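DUF5642 domain-containing protein (Mycobacterium smegmatis, PDB 4TMD) is of unknown function but carries the domain of a family in the Mog1p/PsbP clan and is probably made as an exported lipoprotein of the mycobacterial cell envelope. Local coordinates at residues A8-L13 and N68-A73; F81-V86 and Y158-T163. All blocks are in the same frame, centred on the assembly; numbering follows the deposited sequence.

Contact 1: residues A8-L13 and N68-A73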
ATOM      1  N   ALA A   8     -15.418   4.339   6.153  1.00 18.89           N
ATOM      2  CA  ALA A   8     -15.634   5.771   5.918  1.00 24.25           C
ATOM      3  C   ALA A   8     -14.858   6.610   6.927  1.00 20.36           C
ATOM      4  O   ALA A   8     -14.596   7.785   6.705  1.00 20.12           O
ATOM      5  CB  ALA A   8     -17.128   6.112   5.984  1.00 19.19           C
ATOM      6  N   LYS A   9     -14.487   6.019   8.049  1.00 18.04           N
ATOM      7  CA  LYS A   9     -13.797   6.806   9.056  1.00 18.42           C
ATOM      8  C   LYS A   9     -12.348   7.124   8.670  1.00 21.96           C
ATOM      9  O   LYS A   9     -11.671   7.808   9.436  1.00 18.90           O
ATOM     10  CB  LYS A   9     -13.849   6.096  10.414  1.00 19.66           C
ATOM     11  CG  LYS A   9     -15.279   5.974  10.987  1.00 19.66           C
ATOM     12  CD  LYS A   9     -15.263   5.427  12.402  1.00 29.26           C
ATOM     13  CE  LYS A   9     -16.542   4.698  12.737  1.00 39.90           C
ATOM     14  NZ  LYS A   9     -17.718   5.577  12.517  1.00 42.01           N
ATOM     15  N   VAL A  10     -11.863   6.668   7.500  1.00 16.47           N
ATOM     16  CA  VAL A  10     -10.539   7.124   7.028  1.00 20.14           C
ATOM     17  C   VAL A  10     -10.523   8.620   6.786  1.00 17.12           C
ATOM     18  O   VAL A  10      -9.455   9.229   6.721  1.00 16.37           O
ATOM     19  CB  VAL A  10     -10.058   6.494   5.688  1.00 24.11           C
ATOM     20  CG1 VAL A  10      -9.571   5.109   5.888  1.00 28.06           C
ATOM     21  CG2 VAL A  10     -11.114   6.616   4.592  1.00 15.87           C
ATOM     22  N   ALA A  11     -11.714   9.197   6.620  1.00 20.04           N
ATOM     23  CA  ALA A  11     -11.864  10.646   6.448  1.00 20.63           C
ATOM     24  C   ALA A  11     -11.233  11.366   7.626  1.00 23.73           C
ATOM     25  O   ALA A  11     -10.714  12.460   7.477  1.00 22.64           O
ATOM     26  CB  ALA A  11     -13.341  11.029   6.306  1.00 19.72           C
ATOM     27  N   GLN A  12     -11.246  10.730   8.792  1.00 20.15           N
ATOM     28  CA  GLN A  12     -10.634  11.310   9.987  1.00 18.48           C
ATOM     29  C   GLN A  12      -9.161  11.691   9.800  1.00 23.25           C
ATOM     30  O   GLN A  12      -8.671  12.647  10.413  1.00 21.50           O
ATOM     31  CB  GLN A  12     -10.755  10.324  11.144  1.00 26.05           C
ATOM     32  CG  GLN A  12     -11.279  10.894  12.412  1.00 17.88           C
ATOM     33  CD  GLN A  12     -11.420   9.827  13.481  1.00 20.20           C
ATOM     34  OE1 GLN A  12     -12.470   9.215  13.632  1.00 21.26           O
ATOM     35  NE2 GLN A  12     -10.351   9.600  14.216  1.00 16.18           N
ATOM     36  N   LEU A  13      -8.455  10.942   8.956  1.00 17.57           N
ATOM     37  CA  LEU A  13      -7.016  11.137   8.804  1.00 16.57           C
ATOM     38  C   LEU A  13      -6.643  12.388   8.010  1.00 16.62           C
ATOM     39  O   LEU A  13      -5.472  12.714   7.874  1.00 19.24           O
ATOM     40  CB  LEU A  13      -6.384   9.894   8.164  1.00 20.45           C
ATOM     41  CG  LEU A  13      -5.881   8.876   9.211  1.00 21.64           C
ATOM     42  CD1 LEU A  13      -7.014   8.314  10.068  1.00 19.80           C
ATOM     43  CD2 LEU A  13      -5.080   7.764   8.581  1.00 26.96           C
ATOM     44  N   ASN A  68     -16.278  -2.705  -0.541  1.00 27.06           N
ATOM     45  CA  ASN A  68     -16.231  -1.266  -0.702  1.00 17.89           C
ATOM     46  C   ASN A  68     -14.870  -0.738  -0.252  1.00 23.49           C
ATOM     47  O   ASN A  68     -14.163  -1.399   0.512  1.00 15.83           O
ATOM     48  CB  ASN A  68     -17.356  -0.609   0.096  1.00 20.81           C
ATOM     49  CG  ASN A  68     -18.737  -1.024  -0.392  1.00 32.76           C
ATOM     50  OD1 ASN A  68     -19.004  -1.022  -1.590  1.00 32.56           O
ATOM     51  ND2 ASN A  68     -19.613  -1.393   0.534  1.00 34.93           N
ATOM     52  N   MET A  69     -14.517   0.449  -0.743  1.00 22.57           N
ATOM     53  CA  MET A  69     -13.264   1.117  -0.401  1.00 17.64           C
ATOM     54  C   MET A  69     -13.521   2.593  -0.185  1.00 20.17           C
ATOM     55  O   MET A  69     -14.429   3.164  -0.778  1.00 21.39           O
ATOM     56  CB  MET A  69     -12.225   0.930  -1.510  1.00 18.93           C
ATOM     57  CG  MET A  69     -12.765   1.372  -2.844  1.00 32.73           C
ATOM     58  SD  MET A  69     -11.533   1.851  -4.059  1.00 44.96           S
ATOM     59  CE  MET A  69     -10.840   0.300  -4.534  1.00 30.26           C
ATOM     60  N   ALA A  70     -12.725   3.196   0.682  1.00 19.22           N
ATOM     61  CA  ALA A  70     -12.694   4.638   0.878  1.00 17.35           C
ATOM     62  C   ALA A  70     -11.237   5.021   1.044  1.00 18.29           C
ATOM     63  O   ALA A  70     -10.439   4.208   1.505  1.00 19.12           O
ATOM     64  CB  ALA A  70     -13.510   5.054   2.113  1.00 15.38           C
ATOM     65  N   ALA A  71     -10.879   6.253   0.713  1.00 16.06           N
ATOM     66  CA  ALA A  71      -9.487   6.641   0.830  1.00 19.24           C
ATOM     67  C   ALA A  71      -9.300   8.093   1.254  1.00 23.58           C
ATOM     68  O   ALA A  71     -10.184   8.938   1.081  1.00 16.08           O
ATOM     69  CB  ALA A  71      -8.763   6.376  -0.475  1.00 17.45           C
ATOM     70  N   THR A  72      -8.155   8.347   1.872  1.00 18.20           N
ATOM     71  CA  THR A  72      -7.700   9.696   2.140  1.00 19.13           C
ATOM     72  C   THR A  72      -6.291   9.790   1.567  1.00 16.56           C
ATOM     73  O   THR A  72      -5.462   8.914   1.821  1.00 16.78           O
ATOM     74  CB  THR A  72      -7.694  10.032   3.630  1.00 14.95           C
ATOM     75  OG1 THR A  72      -9.044  10.074   4.112  1.00 18.72           O
ATOM     76  CG2 THR A  72      -7.047  11.406   3.859  1.00 16.44           C
ATOM     77  N   ALA A  73      -6.028  10.821   0.770  1.00 14.68           N
ATOM     78  CA  ALA A  73      -4.695  10.976   0.183  1.00 14.28           C
ATOM     79  C   ALA A  73      -4.160  12.375   0.446  1.00 19.17           C
ATOM     80  O   ALA A  73      -4.935  13.320   0.613  1.00 20.59           O
ATOM     81  CB  ALA A  73      -4.740  10.686  -1.297  1.00 20.02           C
TER

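Contact 2: residues F81-V86 and Y158-T163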
ATOM      1  N   PHE A  81       0.991  10.438   0.148  1.00 15.88           N
ATOM      2  CA  PHE A  81       0.465   9.357   0.988  1.00 19.97           C
ATOM      3  C   PHE A  81      -0.952   9.036   0.581  1.00 18.75           C
ATOM      4  O   PHE A  81      -1.783   9.937   0.476  1.00 17.14           O
ATOM      5  CB  PHE A  81       0.495   9.741   2.474  1.00 20.30           C
ATOM      6  CG  PHE A  81       1.853  10.094   2.968  1.00 22.57           C
ATOM      7  CD1 PHE A  81       2.712   9.113   3.443  1.00 16.46           C
ATOM      8  CD2 PHE A  81       2.291  11.416   2.936  1.00 19.49           C
ATOM      9  CE1 PHE A  81       3.979   9.442   3.880  1.00 15.32           C
ATOM     10  CE2 PHE A  81       3.564  11.747   3.364  1.00 19.51           C
ATOM     11  CZ  PHE A  81       4.413  10.760   3.841  1.00 17.31           C
ATOM     12  N   ILE A  82      -1.229   7.762   0.334  1.00 14.18           N
ATOM     13  CA  ILE A  82      -2.604   7.320   0.094  1.00 15.90           C
ATOM     14  C   ILE A  82      -3.023   6.337   1.172  1.00 15.67           C
ATOM     15  O   ILE A  82      -2.383   5.297   1.345  1.00 16.28           O
ATOM     16  CB  ILE A  82      -2.757   6.646  -1.266  1.00 16.11           C
ATOM     17  CG1 ILE A  82      -2.311   7.591  -2.376  1.00 26.53           C
ATOM     18  CG2 ILE A  82      -4.228   6.180  -1.475  1.00 20.44           C
ATOM     19  CD1 ILE A  82      -2.249   6.940  -3.725  1.00 26.84           C
ATOM     20  N   VAL A  83      -4.069   6.665   1.918  1.00 12.33           N
ATOM     21  CA  VAL A  83      -4.572   5.730   2.930  1.00 13.10           C
ATOM     22  C   VAL A  83      -5.907   5.137   2.457  1.00 17.79           C
ATOM     23  O   VAL A  83      -6.908   5.844   2.400  1.00 17.45           O
ATOM     24  CB  VAL A  83      -4.753   6.413   4.305  1.00 18.77           C
ATOM     25  CG1 VAL A  83      -5.219   5.390   5.347  1.00 14.00           C
ATOM     26  CG2 VAL A  83      -3.447   7.051   4.755  1.00 14.93           C
ATOM     27  N   MET A  84      -5.909   3.847   2.110  1.00 16.41           N
ATOM     28  CA  MET A  84      -7.112   3.175   1.621  1.00 17.18           C
ATOM     29  C   MET A  84      -7.643   2.177   2.647  1.00 16.47           C
ATOM     30  O   MET A  84      -6.874   1.402   3.212  1.00 15.62           O
ATOM     31  CB  MET A  84      -6.837   2.437   0.301  1.00 17.87           C
ATOM     32  CG  MET A  84      -6.373   3.334  -0.833  1.00 34.92           C
ATOM     33  SD  MET A  84      -5.979   2.430  -2.354  1.00 66.80           S
ATOM     34  CE  MET A  84      -4.496   1.538  -1.899  1.00 38.04           C
ATOM     35  N   ALA A  85      -8.951   2.227   2.889  1.00 15.87           N
ATOM     36  CA  ALA A  85      -9.626   1.275   3.773  1.00 21.77           C
ATOM     37  C   ALA A  85     -10.610   0.464   2.951  1.00 16.24           C
ATOM     38  O   ALA A  85     -11.424   1.030   2.219  1.00 15.94           O
ATOM     39  CB  ALA A  85     -10.356   1.992   4.924  1.00 14.18           C
ATOM     40  N   VAL A  86     -10.526  -0.855   3.093  1.00 19.12           N
ATOM     41  CA  VAL A  86     -11.334  -1.796   2.323  1.00 13.85           C
ATOM     42  C   VAL A  86     -12.101  -2.738   3.245  1.00 21.77           C
ATOM     43  O   VAL A  86     -11.551  -3.205   4.243  1.00 17.64           O
ATOM     44  CB  VAL A  86     -10.449  -2.642   1.385  1.00 15.63           C
ATOM     45  CG1 VAL A  86     -11.265  -3.737   0.694  1.00 24.78           C
ATOM     46  CG2 VAL A  86      -9.763  -1.764   0.364  1.00 27.86           C
ATOM     47  N   TYR A 158     -11.469  -6.706   6.927  1.00 15.94           N
ATOM     48  CA  TYR A 158     -10.992  -5.364   6.631  1.00 17.91           C
ATOM     49  C   TYR A 158      -9.554  -5.411   6.201  1.00 18.36           C
ATOM     50  O   TYR A 158      -8.753  -6.222   6.677  1.00 13.81           O
ATOM     51  CB  TYR A 158     -11.128  -4.429   7.839  1.00 16.27           C
ATOM     52  CG  TYR A 158     -12.546  -4.062   8.185  1.00 21.38           C
ATOM     53  CD1 TYR A 158     -13.142  -2.934   7.642  1.00 24.93           C
ATOM     54  CD2 TYR A 158     -13.292  -4.844   9.072  1.00 28.42           C
ATOM     55  CE1 TYR A 158     -14.441  -2.592   7.961  1.00 28.67           C
ATOM     56  CE2 TYR A 158     -14.606  -4.515   9.392  1.00 23.59           C
ATOM     57  CZ  TYR A 158     -15.171  -3.387   8.833  1.00 30.45           C
ATOM     58  OH  TYR A 158     -16.464  -3.042   9.144  1.00 35.76           O
ATOM     59  N   MET A 159      -9.201  -4.495   5.324  1.00 15.14           N
ATOM     60  CA  MET A 159      -7.803  -4.341   4.975  1.00 21.08           C
ATOM     61  C   MET A 159      -7.530  -2.867   4.844  1.00 17.95           C
ATOM     62  O   MET A 159      -8.347  -2.165   4.260  1.00 15.51           O
ATOM     63  CB  MET A 159      -7.492  -5.071   3.674  1.00 19.63           C
ATOM     64  CG  MET A 159      -6.074  -4.906   3.207  1.00 23.04           C
ATOM     65  SD  MET A 159      -5.683  -6.168   1.972  1.00 32.66           S
ATOM     66  CE  MET A 159      -5.223  -7.540   3.023  1.00 20.73           C
ATOM     67  N   VAL A 160      -6.414  -2.402   5.410  1.00 13.67           N
ATOM     68  CA  VAL A 160      -6.040  -1.002   5.294  1.00 13.28           C
ATOM     69  C   VAL A 160      -4.687  -0.946   4.626  1.00 15.41           C
ATOM     70  O   VAL A 160      -3.777  -1.679   5.004  1.00 14.76           O
ATOM     71  CB  VAL A 160      -5.991  -0.290   6.666  1.00 22.84           C
ATOM     72  CG1 VAL A 160      -5.414   1.117   6.515  1.00 20.68           C
ATOM     73  CG2 VAL A 160      -7.387  -0.249   7.300  1.00 17.77           C
ATOM     74  N   ILE A 161      -4.564  -0.104   3.610  1.00 13.73           N
ATOM     75  CA  ILE A 161      -3.324  -0.009   2.864  1.00 15.44           C
ATOM     76  C   ILE A 161      -2.820   1.428   2.816  1.00 14.24           C
ATOM     77  O   ILE A 161      -3.523   2.326   2.344  1.00 19.53           O
ATOM     78  CB  ILE A 161      -3.482  -0.511   1.419  1.00 17.66           C
ATOM     79  CG1 ILE A 161      -4.147  -1.889   1.393  1.00 21.30           C
ATOM     80  CG2 ILE A 161      -2.125  -0.537   0.731  1.00 25.03           C
ATOM     81  CD1 ILE A 161      -4.251  -2.449   0.005  1.00 33.65           C
ATOM     82  N   VAL A 162      -1.608   1.638   3.314  1.00 12.30           N
ATOM     83  CA  VAL A 162      -0.963   2.935   3.180  1.00 11.74           C
ATOM     84  C   VAL A 162       0.118   2.800   2.117  1.00 15.16           C
ATOM     85  O   VAL A 162       0.966   1.902   2.180  1.00 17.13           O
ATOM     86  CB  VAL A 162      -0.370   3.439   4.525  1.00 16.45           C
ATOM     87  CG1 VAL A 162       0.447   4.744   4.321  1.00 10.88           C
ATOM     88  CG2 VAL A 162      -1.501   3.656   5.545  1.00 13.07           C
ATOM     89  N   THR A 163       0.057   3.672   1.119  1.00 14.99           N
ATOM     90  CA  THR A 163       1.089   3.730   0.088  1.00 16.76           C
ATOM     91  C   THR A 163       1.778   5.085   0.159  1.00 15.96           C
ATOM     92  O   THR A 163       1.109   6.120   0.180  1.00 19.31           O
ATOM     93  CB  THR A 163       0.504   3.516  -1.315  1.00 17.54           C
ATOM     94  OG1 THR A 163      -0.196   2.261  -1.350  1.00 20.70           O
ATOM     95  CG2 THR A 163       1.626   3.498  -2.350  1.00 21.94           C
TER

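Contact 1: residues A8-L13 and N68-A73
V10 and T72 carry this contact, in which a 3-10 helical segment of the N-terminal region, residues 8-13, lies over one face of strand 67-76. The hydroxyl OG1 of T72 donates a hydrogen bond to the carbonyl oxygen O of V10 at 2.8 Å. It comes in from above the carbonyl plane, 62° out of it, and the C=O...OG1 angle is only 109°. The same oxygen already takes the helix's own bond from the backbone N of L13, at 3.0 Å from V10 O, and the two donors arrive from opposite faces of the carbonyl. The carbonyl of buried V10 is therefore gripped twice, and a threonine suits the place because its short hydroxyl can rise from a strand to a backbone. Its chi1 of -67° places OG1 anti to T72's own carbonyl carbon, beside its backbone N, from where it reaches V10 O.

Beside this polar point the packing is close and apolar. The branch CG2 of V10 meets CB of A70 at 3.8 Å and lies about as near to the backbone N of A71, 3.9 Å from CG2. A residue as small as alanine at 70 allows the helix to approach this closely; CA of A8 lies 4.4 Å from CB of A70. The other side of the helix is looser: K9 and Q12 leave the backbone on the side away from the strand, Q12 exposed and K9 partly so, as suits long polar residues, while A11 brings little but its CA toward T72.

Around the contact, V10 also rests on A85 of strand 79-88 and on V193 of helix 179-194, L13 packs against L185, A189 and A192 of that helix, and A8 and A11 border strand 22-30 at P28 and E25.

Contact 2: residues F81-V86 and Y158-T163
I82 and T163 open a run of three hydrogen-bonded pairs between strands 79-88 and 158-166. I82 N donates to T163 O and T163 N returns a bond to I82 O, both 2.9 Å long. M84 and I161 repeat this: M84 N to I161 O is 2.8 Å and almost straight, 179° at the hydrogen, and I161 N gives M84 O its bond. In the third pair V86 N, bent to 153°, reaches M159 O at 2.8 Å, and M159 N satisfies V86 O at 2.9 Å. CA-H groups of V162, V160 and Y158 add weaker contacts to I82 O, M84 O and V86 O.

This is an antiparallel ladder inside a nine-stranded sheet, joining hairpin 67-88 to the sequence-distant strand 158-166. The intervening residues bond outward: V83 and A85 with T72 and A70 of strand 67-76, V160 and V162 with A153 and Y151 of strand 145-155.

The beta-branched V83 and V162, well suited to extended backbone, lie side by side, CG2 to CG2 4.0 Å, on the face bearing A85 and V160. On the other face the flexible M84, bent at chi3 (-69°), lays CE 4.0 Å from I161 CB. T163 OG1 is satisfied by N150 OD1.

Overall arrangement
Contact 1 and contact 2 sit side by side, their centres about 8 Å apart, on one antiparallel sheet. They are joined through strands 67-76 and 79-88, which follow each other in the chain and are neighbours in the sheet; probable backbone hydrogen bonds link T72 O with V83 N and A70 O with A85 N, and V10 packs on A85. In sequence, both segments of contact 1 precede those of contact 2, and contact 2 brings a late strand beside an early hairpin. The N-terminal 3-10 segment 8-13 and the C-terminal helix 179-194 cover the same face of the sheet.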